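Local atomic coordinates of lipopolysaccharide biosynthesis protein wbpB (PDB entry 3O9Z), a protein that probably oxidises an acetamido sugar with NAD, using 2-oxoglutarate as a partner substrate, on the pathway to 2,3-diacetamido-2,3-dideoxy-D-mannuronic acid. Residues L30-V40 and A50-F59; L156-Y166 and N183-L192. All blocks are in the same frame, centred on the assembly; numbering follows the deposited sequence.

The two contacts illustrate how a dehydrogenase divides cofactor binding between two domains. Along the chain, interaction 1 is complete before interaction 2 begins. Interaction 1 lies at an edge of the largely parallel Rossmann sheet, joining strand 29-34 to strand 51-53, outermost within this chain; interaction 2 packs strand 152-160 of the C-terminal mixed sheet against helix 186-196. Their centres are about 29 Å apart and their nearest atoms about 12 Å, so they do not touch. The same NAD spans them: its adenosine end rests on interaction 1, its nicotinamide end beside 2-oxoglutarate at interaction 2. Across the subunit interface they also meet, V40 packing on W165 of the second subunit.

Interaction 1: L30-V40 and A50-F59; sequences LVASLDPATNV and AEFFTEPEAF. With NAD (nicotinamide-adenine-dinucleotide), chain E.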
loop_
_atom_site.group_PDB
_atom_site.type_symbol
_atom_site.label_atom_id
_atom_site.label_comp_id
_atom_site.label_asym_id
_atom_site.label_seq_id
_atom_site.Cartn_x
_atom_site.Cartn_y
_atom_site.Cartn_z
ATOM N N LEU A 30 23.083 -3.959 12.877
ATOM C CA LEU A 30 21.766 -3.491 12.522
ATOM C C LEU A 30 20.839 -3.924 13.652
ATOM O O LEU A 30 20.568 -5.130 13.797
ATOM C CB LEU A 30 21.354 -4.098 11.177
ATOM C CG LEU A 30 19.964 -3.635 10.743
ATOM C CD1 LEU A 30 19.940 -2.101 10.517
ATOM C CD2 LEU A 30 19.462 -4.401 9.494
ATOM N N VAL A 31 20.355 -2.962 14.413
ATOM C CA VAL A 31 19.484 -3.251 15.545
ATOM C C VAL A 31 18.022 -3.409 15.086
ATOM O O VAL A 31 17.304 -4.262 15.606
ATOM C CB VAL A 31 19.596 -2.134 16.603
ATOM C CG1 VAL A 31 18.667 -2.355 17.784
ATOM C CG2 VAL A 31 21.060 -2.066 17.088
ATOM N N ALA A 32 17.572 -2.583 14.140
ATOM C CA ALA A 32 16.163 -2.538 13.788
ATOM C C ALA A 32 16.082 -1.875 12.426
ATOM O O ALA A 32 16.934 -1.058 12.046
ATOM C CB ALA A 32 15.344 -1.766 14.781
ATOM N N SER A 33 15.071 -2.276 11.673
ATOM C CA SER A 33 14.765 -1.614 10.388
ATOM C C SER A 33 13.306 -1.280 10.283
ATOM O O SER A 33 12.463 -1.870 10.970
ATOM C CB SER A 33 15.100 -2.558 9.221
ATOM O OG SER A 33 16.378 -3.142 9.225
ATOM N N LEU A 34 13.012 -0.350 9.367
ATOM C CA LEU A 34 11.675 0.125 9.075
ATOM C C LEU A 34 11.484 0.051 7.563
ATOM O O LEU A 34 12.285 0.621 6.808
ATOM C CB LEU A 34 11.493 1.612 9.473
ATOM C CG LEU A 34 10.224 2.311 9.019
ATOM C CD1 LEU A 34 8.942 1.674 9.568
ATOM C CD2 LEU A 34 10.307 3.816 9.410
ATOM N N ASP A 35 10.370 -0.552 7.128
ATOM C CA ASP A 35 9.914 -0.374 5.725
ATOM C C ASP A 35 8.454 -0.795 5.727
ATOM O O ASP A 35 8.146 -1.873 6.257
ATOM C CB ASP A 35 10.688 -1.277 4.742
ATOM C CG ASP A 35 10.577 -0.832 3.292
ATOM O OD1 ASP A 35 9.435 -0.605 2.888
ATOM O OD2 ASP A 35 11.624 -0.673 2.650
ATOM N N PRO A 36 7.553 0.026 5.184
ATOM C CA PRO A 36 6.137 -0.344 5.071
ATOM C C PRO A 36 5.971 -1.574 4.178
ATOM O O PRO A 36 4.944 -2.265 4.364
ATOM C CB PRO A 36 5.472 0.878 4.442
ATOM C CG PRO A 36 6.500 2.043 4.771
ATOM C CD PRO A 36 7.853 1.384 4.675
ATOM N N ALA A 37 6.936 -1.844 3.304
ATOM C CA ALA A 37 6.920 -3.083 2.516
ATOM C C ALA A 37 7.695 -4.164 3.199
ATOM O O ALA A 37 8.728 -3.939 3.844
ATOM C CB ALA A 37 7.491 -2.832 1.143
ATOM N N THR A 38 7.232 -5.401 3.040
ATOM C CA THR A 38 7.843 -6.479 3.799
ATOM C C THR A 38 8.643 -7.447 2.939
ATOM O O THR A 38 9.054 -8.520 3.432
ATOM C CB THR A 38 6.824 -7.300 4.582
ATOM O OG1 THR A 38 5.991 -7.956 3.618
ATOM C CG2 THR A 38 5.914 -6.450 5.440
ATOM N N ASN A 39 8.891 -7.039 1.691
ATOM C CA ASN A 39 9.771 -7.836 0.848
ATOM C C ASN A 39 11.256 -7.691 1.127
ATOM O O ASN A 39 12.009 -7.120 0.342
ATOM C CB ASN A 39 9.367 -7.662 -0.650
ATOM C CG ASN A 39 9.501 -6.236 -1.170
ATOM O OD1 ASN A 39 9.885 -6.038 -2.323
ATOM N ND2 ASN A 39 9.104 -5.263 -0.400
ATOM N N VAL A 40 11.639 -8.092 2.342
ATOM C CA VAL A 40 12.928 -7.765 2.940
ATOM C C VAL A 40 13.706 -9.000 3.335
ATOM O O VAL A 40 14.724 -8.928 4.036
ATOM C CB VAL A 40 12.737 -6.878 4.191
ATOM C CG1 VAL A 40 11.967 -5.604 3.885
ATOM C CG2 VAL A 40 12.037 -7.670 5.336
ATOM N N ALA A 50 17.956 -8.752 13.691
ATOM C CA ALA A 50 17.456 -7.389 13.698
ATOM C C ALA A 50 15.947 -7.348 13.873
ATOM O O ALA A 50 15.211 -8.171 13.288
ATOM C CB ALA A 50 17.831 -6.670 12.391
ATOM N N GLU A 51 15.443 -6.393 14.629
ATOM C CA GLU A 51 14.028 -6.137 14.756
ATOM C C GLU A 51 13.530 -5.535 13.430
ATOM O O GLU A 51 14.294 -4.914 12.688
ATOM C CB GLU A 51 13.638 -5.189 15.911
ATOM C CG GLU A 51 13.973 -5.619 17.350
ATOM C CD GLU A 51 13.462 -6.963 17.813
ATOM O OE1 GLU A 51 14.214 -7.606 18.581
ATOM O OE2 GLU A 51 12.305 -7.318 17.487
ATOM N N PHE A 52 12.226 -5.619 13.199
ATOM C CA PHE A 52 11.670 -5.125 11.943
ATOM C C PHE A 52 10.299 -4.510 12.189
ATOM O O PHE A 52 9.477 -5.052 12.942
ATOM C CB PHE A 52 11.573 -6.238 10.867
ATOM C CG PHE A 52 10.940 -5.745 9.581
ATOM C CD1 PHE A 52 11.698 -4.951 8.718
ATOM C CD2 PHE A 52 9.569 -5.879 9.339
ATOM C CE1 PHE A 52 11.137 -4.415 7.575
ATOM C CE2 PHE A 52 8.988 -5.346 8.174
ATOM C CZ PHE A 52 9.783 -4.603 7.307
ATOM N N PHE A 53 10.029 -3.354 11.587
ATOM C CA PHE A 53 8.785 -2.649 11.716
ATOM C C PHE A 53 8.251 -2.231 10.348
ATOM O O PHE A 53 9.075 -1.825 9.493
ATOM C CB PHE A 53 8.999 -1.356 12.558
ATOM C CG PHE A 53 9.437 -1.672 13.966
ATOM C CD1 PHE A 53 8.486 -1.754 14.964
ATOM C CD2 PHE A 53 10.786 -1.921 14.214
ATOM C CE1 PHE A 53 8.890 -2.110 16.269
ATOM C CE2 PHE A 53 11.190 -2.310 15.526
ATOM C CZ PHE A 53 10.206 -2.414 16.506
ATOM N N THR A 54 6.935 -2.296 10.181
ATOM C CA THR A 54 6.283 -1.672 9.035
ATOM C C THR A 54 5.681 -0.293 9.356
ATOM O O THR A 54 5.398 0.474 8.433
ATOM C CB THR A 54 5.137 -2.561 8.479
ATOM O OG1 THR A 54 4.182 -2.763 9.533
ATOM C CG2 THR A 54 5.674 -3.889 7.944
ATOM N N GLU A 55 5.457 0.037 10.633
ATOM C CA GLU A 55 4.780 1.281 11.024
ATOM C C GLU A 55 5.845 2.231 11.613
ATOM O O GLU A 55 6.532 1.918 12.599
ATOM C CB GLU A 55 3.767 1.025 12.163
ATOM C CG GLU A 55 2.879 -0.189 11.848
ATOM C CD GLU A 55 2.150 -0.055 10.540
ATOM O OE1 GLU A 55 2.099 -1.050 9.788
ATOM O OE2 GLU A 55 1.629 1.021 10.217
ATOM N N PRO A 56 6.052 3.374 10.944
ATOM C CA PRO A 56 7.047 4.312 11.470
ATOM C C PRO A 56 6.829 4.674 12.951
ATOM O O PRO A 56 7.823 4.852 13.621
ATOM C CB PRO A 56 6.848 5.541 10.564
ATOM C CG PRO A 56 6.433 4.918 9.233
ATOM C CD PRO A 56 5.454 3.836 9.674
ATOM N N GLU A 57 5.587 4.805 13.379
ATOM C CA GLU A 57 5.271 5.224 14.769
ATOM C C GLU A 57 5.752 4.163 15.719
ATOM O O GLU A 57 6.311 4.465 16.783
ATOM C CB GLU A 57 3.785 5.513 14.966
ATOM C CG GLU A 57 3.193 6.566 13.966
ATOM C CD GLU A 57 2.519 5.939 12.759
ATOM O OE1 GLU A 57 1.400 6.354 12.436
ATOM O OE2 GLU A 57 3.090 4.967 12.195
ATOM N N ALA A 58 5.591 2.892 15.335
ATOM C CA ALA A 58 6.071 1.822 16.199
ATOM C C ALA A 58 7.585 1.701 16.223
ATOM O O ALA A 58 8.201 1.448 17.266
ATOM C CB ALA A 58 5.465 0.456 15.748
ATOM N N PHE A 59 8.249 1.890 15.070
ATOM C CA PHE A 59 9.689 1.880 15.005
ATOM C C PHE A 59 10.240 3.040 15.878
ATOM O O PHE A 59 11.134 2.780 16.650
ATOM C CB PHE A 59 10.001 2.219 13.537
ATOM C CG PHE A 59 11.457 2.331 13.183
ATOM C CD1 PHE A 59 12.353 1.280 13.131
ATOM C CD2 PHE A 59 11.937 3.594 12.795
ATOM C CE1 PHE A 59 13.671 1.389 12.676
ATOM C CE2 PHE A 59 13.235 3.732 12.345
ATOM C CZ PHE A 59 14.141 2.689 12.269
HETATM P PA NAD E . 13.276 1.923 -3.899
HETATM O O1A NAD E . 13.877 0.694 -4.470
HETATM O O2A NAD E . 11.941 2.494 -4.403
HETATM O O5B NAD E . 13.187 1.544 -2.368
HETATM C C5B NAD E . 12.566 2.504 -1.560
HETATM C C4B NAD E . 12.154 1.820 -0.234
HETATM O O4B NAD E . 11.675 2.798 0.725
HETATM C C3B NAD E . 10.940 0.891 -0.515
HETATM O O3B NAD E . 11.200 -0.460 -0.083
HETATM C C2B NAD E . 9.762 1.557 0.217
HETATM O O2B NAD E . 8.772 0.648 0.718
HETATM C C1B NAD E . 10.568 2.182 1.395
HETATM N N9A NAD E . 9.768 3.237 2.070
HETATM C C8A NAD E . 8.697 3.996 1.710
HETATM N N7A NAD E . 8.310 4.777 2.716
HETATM C C5A NAD E . 9.090 4.465 3.802
HETATM C C6A NAD E . 9.163 4.919 5.173
HETATM N N6A NAD E . 8.265 5.839 5.642
HETATM N N1A NAD E . 10.138 4.335 5.861
HETATM C C2A NAD E . 11.037 3.432 5.493
HETATM N N3A NAD E . 10.970 2.970 4.218
HETATM C C4A NAD E . 10.044 3.509 3.416
HETATM O O3 NAD E . 14.346 3.107 -4.003
HETATM P PN NAD E . 15.908 3.114 -3.937
HETATM O O1N NAD E . 16.458 3.155 -5.362
HETATM O O2N NAD E . 16.395 2.045 -2.998
HETATM O O5D NAD E . 16.234 4.589 -3.416
HETATM C C5D NAD E . 16.242 4.695 -2.015
HETATM C C4D NAD E . 17.031 5.978 -1.695
HETATM O O4D NAD E . 18.399 5.683 -2.056
HETATM C C3D NAD E . 16.608 7.244 -2.453
HETATM O O3D NAD E . 16.913 8.366 -1.565
HETATM C C2D NAD E . 17.633 7.267 -3.598
HETATM O O2D NAD E . 17.906 8.584 -4.053
HETATM C C1D NAD E . 18.900 6.613 -3.033
HETATM N N1N NAD E . 19.725 5.970 -4.055
HETATM C C2N NAD E . 21.017 6.213 -4.088
HETATM C C3N NAD E . 21.899 5.654 -4.991
HETATM C C7N NAD E . 23.299 6.106 -4.916
HETATM O O7N NAD E . 23.786 6.581 -3.868
HETATM N N7N NAD E . 24.015 5.840 -6.002
HETATM C C4N NAD E . 21.369 4.745 -5.917
HETATM C C5N NAD E . 20.012 4.441 -5.801
HETATM C C6N NAD E . 19.182 5.040 -4.856
HETATM O O HOH W 1 15.228 -5.552 10.114
#
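L34 sets its CB almost exactly over the centre of the F59 ring, 3.6 Å from the centroid and only 5° off the ring normal. With CG anti to the backbone N (chi1 170°), L34 sends its methyl groups onward: CD1 reaches P56 N at 3.6 Å, while CD2 lies between the F59 ring, the P56 ring and the adenine. This is the tightly packed side of two parallel strands, 30-34 and 51-53, zipped by four backbone hydrogen bonds, E51 N to V31 O, S33 N to E51 O, F53 N to S33 O and D35 N to F53 O. Replacing F59 by an alanine would probably open a gap facing L34 CB and A32 CB and leave the leucine methyls freer to turn against the adenine.

Between the two segments the other face is less closely packed, and a water joins S33 OG to E51 O, each at 2.8 Å. V40 CG2 lies over one face of the F52 ring, and W165 of the second subunit packs on both residues. T38 and T54 make a single close methyl contact, CG2 to CG2. At the outer edge E51 turns away to a salt bridge with K164 of that subunit.

Where strand 30-34 ends, D35 takes both adenosine ribose hydroxyls, O2B on OD1 (2.6 Å) and O3B on OD2 (2.8 Å), as the acidic residue after the second Rossmann strand does in many NAD-binding enzymes. OD1 also accepts A37 N, closing an Asx turn. Strand 5-9 borders the inner strand, F59 rests on its A7 and T9 and on M91 of helix 85-94, and Y62 of helix 56-68 touches A32.

Interaction 2: L156-Y166 and N183-L192; sequences LTYVTGRGKWY and NIGIHFFDLL. With AKG (2-oxoglutaric acid), chain F; NAD (nicotinamide-adenine-dinucleotide), chain E.
F188 turns its CG between its own backbone N and carbonyl carbon (chi1 76°), which lays the ring between G185 O on one face and L156 CD1 on the other. The leucine methyl comes within 3.5 Å of F188 CG. Y158 instead has CG anti to the backbone N (chi1 -159°), and thereby carries its ring past F188, the planes inclined at 37°, and on to the ligand. There its OH gives a 2.6 Å hydrogen bond to O4 of 2-oxoglutarate. I184 packs alongside, its CG2 touching both Y158 CE1 and T160 CG2.

The contact belongs to the C-terminal alpha/beta domain of the Gfo/Idh/MocA family, in which helix 186-196 packs along one face of a mixed sheet. Strand 156-160 and the helix run nearly antiparallel, with axes 10.0 Å apart at closest approach. Alternate strand residues L156, Y158 and T160 face the helix, and their character shifts from greasy to polar as the strand nears the 2-oxoglutarate pocket.

At that end R162 NH2 spans the two carboxylates of 2-oxoglutarate, bonding to O1 at 2.8 Å and to O3 at 3.0 Å. NH1, meanwhile, holds the guanidinium in place through T160 OG1 and G161 O, and T160 OG1 donates a hydrogen bond to O3. From the helix side H187 NE2 donates to the keto oxygen O5 at 2.8 Å, with the ligand at the edge of its ring; K103 and R247 supply further bonds. Beyond I184, N183 ND2 donates in its amide plane to Y166 OH at 2.9 Å, while N183 OD1 accepts from N82.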
loop_
_atom_site.group_PDB
_atom_site.type_symbol
_atom_site.label_atom_id
_atom_site.label_comp_id
_atom_site.label_asym_id
_atom_site.label_seq_id
_atom_site.Cartn_x
_atom_site.Cartn_y
_atom_site.Cartn_z
ATOM N N LEU A 156 29.785 18.448 -18.633
ATOM C CA LEU A 156 29.382 17.336 -17.749
ATOM C C LEU A 156 28.261 16.628 -18.481
ATOM O O LEU A 156 27.258 17.249 -18.866
ATOM C CB LEU A 156 28.769 17.927 -16.463
ATOM C CG LEU A 156 28.593 16.993 -15.274
ATOM C CD1 LEU A 156 27.539 15.922 -15.512
ATOM C CD2 LEU A 156 29.937 16.398 -14.793
ATOM N N THR A 157 28.445 15.326 -18.730
ATOM C CA THR A 157 27.427 14.523 -19.401
ATOM C C THR A 157 27.114 13.322 -18.528
ATOM O O THR A 157 28.026 12.641 -18.043
ATOM C CB THR A 157 27.995 14.002 -20.735
ATOM O OG1 THR A 157 28.467 15.122 -21.494
ATOM C CG2 THR A 157 26.888 13.316 -21.556
ATOM N N TYR A 158 25.836 13.145 -18.204
ATOM C CA TYR A 158 25.450 12.182 -17.173
ATOM C C TYR A 158 24.245 11.417 -17.696
ATOM O O TYR A 158 23.106 11.915 -17.648
ATOM C CB TYR A 158 25.115 12.937 -15.864
ATOM C CG TYR A 158 25.192 12.068 -14.635
ATOM C CD1 TYR A 158 24.175 11.162 -14.312
ATOM C CD2 TYR A 158 26.322 12.106 -13.827
ATOM C CE1 TYR A 158 24.271 10.378 -13.151
ATOM C CE2 TYR A 158 26.449 11.308 -12.701
ATOM C CZ TYR A 158 25.424 10.458 -12.361
ATOM O OH TYR A 158 25.516 9.648 -11.244
ATOM N N VAL A 159 24.473 10.209 -18.188
ATOM C CA VAL A 159 23.414 9.410 -18.798
ATOM C C VAL A 159 23.402 8.101 -18.030
ATOM O O VAL A 159 24.425 7.433 -17.872
ATOM C CB VAL A 159 23.709 9.098 -20.280
ATOM C CG1 VAL A 159 22.553 8.301 -20.831
ATOM C CG2 VAL A 159 23.869 10.378 -21.102
ATOM N N THR A 160 22.265 7.746 -17.446
ATOM C CA THR A 160 22.185 6.496 -16.706
ATOM C C THR A 160 20.822 5.854 -16.976
ATOM O O THR A 160 19.777 6.374 -16.563
ATOM C CB THR A 160 22.511 6.708 -15.212
ATOM O OG1 THR A 160 22.438 5.430 -14.550
ATOM C CG2 THR A 160 21.522 7.674 -14.564
ATOM N N GLY A 161 20.795 4.799 -17.794
ATOM C CA GLY A 161 19.512 4.338 -18.318
ATOM C C GLY A 161 18.616 3.782 -17.226
ATOM O O GLY A 161 19.081 3.155 -16.272
ATOM N N ARG A 162 17.323 4.034 -17.418
ATOM C CA ARG A 162 16.317 3.486 -16.485
ATOM C C ARG A 162 15.206 2.828 -17.280
ATOM O O ARG A 162 14.627 3.405 -18.214
ATOM C CB ARG A 162 15.707 4.575 -15.594
ATOM C CG ARG A 162 16.704 5.140 -14.595
ATOM C CD ARG A 162 17.051 4.149 -13.478
ATOM N NE ARG A 162 17.944 4.748 -12.496
ATOM C CZ ARG A 162 19.252 4.874 -12.662
ATOM N NH1 ARG A 162 19.826 4.523 -13.805
ATOM N NH2 ARG A 162 19.993 5.424 -11.685
ATOM N N GLY A 163 14.855 1.638 -16.793
ATOM C CA GLY A 163 13.735 0.939 -17.434
ATOM C C GLY A 163 12.351 1.464 -17.103
ATOM O O GLY A 163 12.188 2.453 -16.371
ATOM N N LYS A 164 11.332 0.781 -17.621
ATOM C CA LYS A 164 9.949 1.255 -17.587
ATOM C C LYS A 164 9.380 1.334 -16.183
ATOM O O LYS A 164 8.431 2.076 -15.936
ATOM C CB LYS A 164 9.103 0.297 -18.444
ATOM C CG LYS A 164 9.409 0.446 -19.911
ATOM C CD LYS A 164 9.042 1.758 -20.453
ATOM C CE LYS A 164 9.351 1.711 -21.947
ATOM N NZ LYS A 164 8.100 2.157 -22.575
ATOM N N TRP A 165 9.967 0.626 -15.230
ATOM C CA TRP A 165 9.482 0.691 -13.860
ATOM C C TRP A 165 9.689 2.102 -13.280
ATOM O O TRP A 165 8.939 2.510 -12.404
ATOM C CB TRP A 165 10.216 -0.368 -13.007
ATOM C CG TRP A 165 11.693 -0.183 -13.052
ATOM C CD1 TRP A 165 12.545 -0.684 -14.000
ATOM C CD2 TRP A 165 12.497 0.647 -12.197
ATOM N NE1 TRP A 165 13.838 -0.248 -13.782
ATOM C CE2 TRP A 165 13.827 0.585 -12.691
ATOM C CE3 TRP A 165 12.211 1.425 -11.048
ATOM C CZ2 TRP A 165 14.894 1.274 -12.079
ATOM C CZ3 TRP A 165 13.299 2.061 -10.407
ATOM C CH2 TRP A 165 14.576 2.014 -10.976
ATOM N N TYR A 166 10.767 2.769 -13.671
ATOM C CA TYR A 166 11.094 4.073 -13.043
ATOM C C TYR A 166 9.928 5.042 -13.186
ATOM O O TYR A 166 9.577 5.739 -12.210
ATOM C CB TYR A 166 12.405 4.561 -13.680
ATOM C CG TYR A 166 12.996 5.812 -13.103
ATOM C CD1 TYR A 166 14.045 5.726 -12.204
ATOM C CD2 TYR A 166 12.585 7.069 -13.534
ATOM C CE1 TYR A 166 14.637 6.897 -11.690
ATOM C CE2 TYR A 166 13.178 8.255 -13.030
ATOM C CZ TYR A 166 14.168 8.126 -12.128
ATOM O OH TYR A 166 14.796 9.272 -11.599
ATOM N N ASN A 183 16.796 13.926 -8.223
ATOM C CA ASN A 183 16.920 12.511 -7.919
ATOM C C ASN A 183 18.145 11.901 -8.546
ATOM O O ASN A 183 18.810 11.148 -7.865
ATOM C CB ASN A 183 15.674 11.750 -8.363
ATOM C CG ASN A 183 15.677 10.335 -7.856
ATOM O OD1 ASN A 183 15.874 10.113 -6.662
ATOM N ND2 ASN A 183 15.549 9.355 -8.763
ATOM N N ILE A 184 18.429 12.218 -9.812
ATOM C CA ILE A 184 19.636 11.692 -10.417
ATOM C C ILE A 184 20.704 12.785 -10.416
ATOM O O ILE A 184 21.830 12.527 -10.058
ATOM C CB ILE A 184 19.347 11.223 -11.840
ATOM C CG1 ILE A 184 18.202 10.204 -11.855
ATOM C CG2 ILE A 184 20.624 10.601 -12.434
ATOM C CD1 ILE A 184 18.445 8.889 -11.109
ATOM N N GLY A 185 20.332 13.994 -10.788
ATOM C CA GLY A 185 21.327 15.073 -10.970
ATOM C C GLY A 185 22.070 15.505 -9.737
ATOM O O GLY A 185 23.195 16.016 -9.869
ATOM N N ILE A 186 21.546 15.219 -8.541
ATOM C CA ILE A 186 22.252 15.724 -7.355
ATOM C C ILE A 186 23.688 15.237 -7.302
ATOM O O ILE A 186 24.577 15.931 -6.783
ATOM C CB ILE A 186 21.488 15.352 -6.077
ATOM C CG1 ILE A 186 22.049 16.161 -4.888
ATOM C CG2 ILE A 186 21.508 13.835 -5.772
ATOM C CD1 ILE A 186 21.538 17.569 -4.906
ATOM N N HIS A 187 23.969 14.034 -7.805
ATOM C CA HIS A 187 25.318 13.511 -7.823
ATOM C C HIS A 187 26.250 14.493 -8.507
ATOM O O HIS A 187 27.325 14.775 -7.969
ATOM C CB HIS A 187 25.362 12.175 -8.571
ATOM C CG HIS A 187 24.920 10.993 -7.767
ATOM N ND1 HIS A 187 25.630 10.508 -6.688
ATOM C CD2 HIS A 187 23.855 10.172 -7.929
ATOM C CE1 HIS A 187 25.018 9.434 -6.216
ATOM N NE2 HIS A 187 23.926 9.227 -6.931
ATOM N N PHE A 188 25.886 14.913 -9.701
ATOM C CA PHE A 188 26.809 15.786 -10.416
ATOM C C PHE A 188 26.722 17.243 -9.974
ATOM O O PHE A 188 27.771 17.912 -10.033
ATOM C CB PHE A 188 26.781 15.587 -11.945
ATOM C CG PHE A 188 25.598 16.188 -12.651
ATOM C CD1 PHE A 188 24.557 15.387 -13.065
ATOM C CD2 PHE A 188 25.568 17.547 -12.954
ATOM C CE1 PHE A 188 23.473 15.916 -13.716
ATOM C CE2 PHE A 188 24.481 18.077 -13.608
ATOM C CZ PHE A 188 23.439 17.248 -13.975
ATOM N N PHE A 189 25.554 17.748 -9.561
ATOM C CA PHE A 189 25.514 19.113 -9.011
ATOM C C PHE A 189 26.448 19.145 -7.800
ATOM O O PHE A 189 27.187 20.129 -7.583
ATOM C CB PHE A 189 24.100 19.646 -8.759
ATOM C CG PHE A 189 23.330 19.850 -10.027
ATOM C CD1 PHE A 189 23.740 20.780 -10.977
ATOM C CD2 PHE A 189 22.192 19.110 -10.280
ATOM C CE1 PHE A 189 23.029 20.931 -12.152
ATOM C CE2 PHE A 189 21.469 19.300 -11.432
ATOM C CZ PHE A 189 21.901 20.171 -12.396
ATOM N N ASP A 190 26.411 18.095 -6.981
ATOM C CA ASP A 190 27.281 18.037 -5.826
ATOM C C ASP A 190 28.756 17.900 -6.188
ATOM O O ASP A 190 29.614 18.579 -5.586
ATOM C CB ASP A 190 26.811 16.931 -4.875
ATOM C CG ASP A 190 27.654 16.893 -3.635
ATOM O OD1 ASP A 190 27.366 17.724 -2.737
ATOM O OD2 ASP A 190 28.621 16.104 -3.649
ATOM N N LEU A 191 29.071 17.075 -7.186
ATOM C CA LEU A 191 30.441 16.952 -7.678
ATOM C C LEU A 191 30.958 18.322 -8.106
ATOM O O LEU A 191 32.080 18.716 -7.733
ATOM C CB LEU A 191 30.473 15.986 -8.883
ATOM C CG LEU A 191 31.804 15.909 -9.637
ATOM C CD1 LEU A 191 32.946 15.425 -8.733
ATOM C CD2 LEU A 191 31.650 15.001 -10.874
ATOM N N LEU A 192 30.144 19.038 -8.866
ATOM C CA LEU A 192 30.569 20.341 -9.377
ATOM C C LEU A 192 30.718 21.368 -8.267
ATOM O O LEU A 192 31.652 22.176 -8.329
ATOM C CB LEU A 192 29.572 20.862 -10.401
ATOM C CG LEU A 192 29.522 20.010 -11.679
ATOM C CD1 LEU A 192 28.288 20.403 -12.512
ATOM C CD2 LEU A 192 30.822 20.060 -12.539
HETATM C C1 AKG F . 19.722 6.757 -8.203
HETATM O O1 AKG F . 19.263 5.951 -9.053
HETATM O O2 AKG F . 19.002 7.275 -7.343
HETATM C C2 AKG F . 21.136 7.048 -8.091
HETATM O O5 AKG F . 21.510 7.837 -7.227
HETATM C C3 AKG F . 22.125 6.418 -9.035
HETATM C C4 AKG F . 22.355 7.397 -10.186
HETATM C C5 AKG F . 23.195 6.825 -11.310
HETATM O O3 AKG F . 22.936 5.689 -11.750
HETATM O O4 AKG F . 24.125 7.493 -11.770
HETATM P PA NAD E . 13.276 1.923 -3.899
HETATM O O1A NAD E . 13.877 0.694 -4.470
HETATM O O2A NAD E . 11.941 2.494 -4.403
HETATM O O5B NAD E . 13.187 1.544 -2.368
HETATM C C5B NAD E . 12.566 2.504 -1.560
HETATM C C4B NAD E . 12.154 1.820 -0.234
HETATM O O4B NAD E . 11.675 2.798 0.725
HETATM C C3B NAD E . 10.940 0.891 -0.515
HETATM O O3B NAD E . 11.200 -0.460 -0.083
HETATM C C2B NAD E . 9.762 1.557 0.217
HETATM O O2B NAD E . 8.772 0.648 0.718
HETATM C C1B NAD E . 10.568 2.182 1.395
HETATM N N9A NAD E . 9.768 3.237 2.070
HETATM C C8A NAD E . 8.697 3.996 1.710
HETATM N N7A NAD E . 8.310 4.777 2.716
HETATM C C5A NAD E . 9.090 4.465 3.802
HETATM C C6A NAD E . 9.163 4.919 5.173
HETATM N N6A NAD E . 8.265 5.839 5.642
HETATM N N1A NAD E . 10.138 4.335 5.861
HETATM C C2A NAD E . 11.037 3.432 5.493
HETATM N N3A NAD E . 10.970 2.970 4.218
HETATM C C4A NAD E . 10.044 3.509 3.416
HETATM O O3 NAD E . 14.346 3.107 -4.003
HETATM P PN NAD E . 15.908 3.114 -3.937
HETATM O O1N NAD E . 16.458 3.155 -5.362
HETATM O O2N NAD E . 16.395 2.045 -2.998
HETATM O O5D NAD E . 16.234 4.589 -3.416
HETATM C C5D NAD E . 16.242 4.695 -2.015
HETATM C C4D NAD E . 17.031 5.978 -1.695
HETATM O O4D NAD E . 18.399 5.683 -2.056
HETATM C C3D NAD E . 16.608 7.244 -2.453
HETATM O O3D NAD E . 16.913 8.366 -1.565
HETATM C C2D NAD E . 17.633 7.267 -3.598
HETATM O O2D NAD E . 17.906 8.584 -4.053
HETATM C C1D NAD E . 18.900 6.613 -3.033
HETATM N N1N NAD E . 19.725 5.970 -4.055
HETATM C C2N NAD E . 21.017 6.213 -4.088
HETATM C C3N NAD E . 21.899 5.654 -4.991
HETATM C C7N NAD E . 23.299 6.106 -4.916
HETATM O O7N NAD E . 23.786 6.581 -3.868
HETATM N N7N NAD E . 24.015 5.840 -6.002
HETATM C C4N NAD E . 21.369 4.745 -5.917
HETATM C C5N NAD E . 20.012 4.441 -5.801
HETATM C C6N NAD E . 19.182 5.040 -4.856
#